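Local atomic coordinates of D-isomer specific 2-hydroxyacid dehydrogenase family protein (Desulfovibrio vulgaris, PDB entry 5TX7), a protein that probably catalyses the NAD-dependent interconversion of D-2-hydroxyacids and the corresponding 2-oxoacids. Residues 148-153 with 201-206. Sequence-based numbering, arbitrary orientation.
Sequences GKTMGI and SADVVS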
loop_
_atom_site.group_PDB
_atom_site.type_symbol
_atom_site.label_atom_id
_atom_site.label_comp_id
_atom_site.label_asym_id
_atom_site.label_seq_id
_atom_site.Cartn_x
_atom_site.Cartn_y
_atom_site.Cartn_z
ATOM N N GLY A 148 -0.771 13.329 -9.241
ATOM C CA GLY A 148 -1.647 14.155 -10.058
ATOM C C GLY A 148 -3.109 13.730 -10.166
ATOM O O GLY A 148 -3.899 14.462 -10.748
ATOM N N LYS A 149 -3.474 12.571 -9.622
ATOM C CA LYS A 149 -4.879 12.186 -9.538
ATOM C C LYS A 149 -5.582 12.946 -8.404
ATOM O O LYS A 149 -4.932 13.429 -7.484
ATOM C CB LYS A 149 -5.040 10.678 -9.302
ATOM C CG LYS A 149 -4.513 9.749 -10.380
ATOM C CD LYS A 149 -5.082 8.343 -10.147
ATOM C CE LYS A 149 -4.782 7.324 -11.240
ATOM N NZ LYS A 149 -4.720 7.873 -12.629
ATOM N N THR A 150 -6.905 13.045 -8.487
ATOM C CA THR A 150 -7.721 13.693 -7.466
ATOM C C THR A 150 -8.400 12.626 -6.595
ATOM O O THR A 150 -9.096 11.746 -7.096
ATOM C CB THR A 150 -8.752 14.639 -8.103
ATOM O OG1 THR A 150 -8.047 15.728 -8.685
ATOM C CG2 THR A 150 -9.723 15.212 -7.088
ATOM N N MET A 151 -8.163 12.725 -5.292
ATOM C CA MET A 151 -8.832 11.905 -4.304
ATOM C C MET A 151 -10.025 12.688 -3.789
ATOM O O MET A 151 -9.873 13.794 -3.258
ATOM C CB MET A 151 -7.872 11.578 -3.151
ATOM C CG MET A 151 -8.485 10.862 -1.965
ATOM S SD MET A 151 -8.876 9.121 -2.249
ATOM C CE MET A 151 -7.251 8.408 -2.074
ATOM N N GLY A 152 -11.208 12.095 -3.952
ATOM C CA GLY A 152 -12.470 12.642 -3.471
ATOM C C GLY A 152 -12.875 11.856 -2.249
ATOM O O GLY A 152 -12.978 10.632 -2.306
ATOM N N ILE A 153 -13.091 12.556 -1.143
ATOM C CA ILE A 153 -13.328 11.936 0.161
ATOM C C ILE A 153 -14.743 12.294 0.604
ATOM O O ILE A 153 -15.028 13.452 0.888
ATOM C CB ILE A 153 -12.266 12.421 1.178
ATOM C CG1 ILE A 153 -10.880 11.990 0.701
ATOM C CG2 ILE A 153 -12.542 11.900 2.579
ATOM C CD1 ILE A 153 -9.737 12.540 1.520
ATOM N N SER A 201 -15.191 15.312 -10.508
ATOM C CA SER A 201 -13.787 15.763 -10.447
ATOM C C SER A 201 -12.790 14.738 -9.913
ATOM O O SER A 201 -11.608 14.892 -10.142
ATOM C CB SER A 201 -13.677 17.011 -9.576
ATOM O OG SER A 201 -14.423 18.067 -10.145
ATOM N N ALA A 202 -13.252 13.719 -9.189
ATOM C CA ALA A 202 -12.373 12.754 -8.550
ATOM C C ALA A 202 -12.013 11.584 -9.453
ATOM O O ALA A 202 -12.874 10.996 -10.103
ATOM C CB ALA A 202 -13.014 12.222 -7.289
ATOM N N ASP A 203 -10.725 11.251 -9.445
ATOM C CA ASP A 203 -10.204 10.028 -10.053
ATOM C C ASP A 203 -10.282 8.824 -9.119
ATOM O O ASP A 203 -10.318 7.701 -9.592
ATOM C CB ASP A 203 -8.747 10.227 -10.478
ATOM C CG ASP A 203 -8.595 11.310 -11.503
ATOM O OD1 ASP A 203 -9.207 11.189 -12.575
ATOM O OD2 ASP A 203 -7.893 12.320 -11.226
ATOM N N VAL A 204 -10.231 9.070 -7.813
ATOM C CA VAL A 204 -10.424 8.050 -6.801
ATOM C C VAL A 204 -11.421 8.597 -5.808
ATOM O O VAL A 204 -11.241 9.695 -5.309
ATOM C CB VAL A 204 -9.131 7.743 -6.019
ATOM C CG1 VAL A 204 -9.375 6.634 -4.988
ATOM C CG2 VAL A 204 -8.003 7.381 -6.966
ATOM N N VAL A 205 -12.444 7.814 -5.495
ATOM C CA VAL A 205 -13.425 8.176 -4.500
ATOM C C VAL A 205 -13.321 7.196 -3.350
ATOM O O VAL A 205 -13.421 6.004 -3.588
ATOM C CB VAL A 205 -14.858 8.075 -5.070
ATOM C CG1 VAL A 205 -15.894 8.242 -3.960
ATOM C CG2 VAL A 205 -15.078 9.163 -6.090
ATOM N N SER A 206 -13.185 7.704 -2.118
ATOM C CA SER A 206 -13.228 6.883 -0.926
ATOM C C SER A 206 -14.344 7.302 0.029
ATOM O O SER A 206 -14.477 8.483 0.338
ATOM C CB SER A 206 -11.899 6.959 -0.200
ATOM O OG SER A 206 -11.858 5.982 0.846
#
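Asp203, in the loop just before strand 204-206, turns the flat end of its side chain to Thr150: OD2 accepts from Thr150 N at 3.0 Å through its anti lone pair, the N-H...O angle being 161°. Asp203 CG stands beside its own backbone N (chi1 -61°), which turns the acid back toward Thr150, and the same residue's N-H goes to Thr150 O. Thr150 O thus takes two donors, Asp203 N at 2.9 Å, tilted 16° from the carbonyl plane, and Val204 N at 3.0 Å, nearly in line with the C=O. Parallel pairing then proceeds with Gly152 N to Val204 O (2.8 Å, almost straight) and Ser206 N to Gly152 O (2.9 Å). On one sheet face Met151, bent at chi2 and chi3, lays SD against Val204 CG1 at 3.7 Å, where Phe108 and Leu111 of helix 100-116 also touch Met151. On the other face Gly152 has no side chain, and Ala202 CB lies 3.8 Å from Gly152 N; Thr150 CG2 packs near the Ala202 CA and Ser201 O. Lys149 crosses Asp203 at about a right angle, its aliphatic part beside Asp203 CB, while NZ forms a salt bridge with Glu144 OE2. The contact joins neighbouring central strands of the seven-stranded parallel sheet of the NAD-binding domain, a Rossmann-type fold; strand 150-154 runs into a probable GxGxxG turn. Asp203 OD1 also forms a salt bridge with Arg228, so one carboxylate ties the start of strand 150-154 to a cation and probably stays ionised.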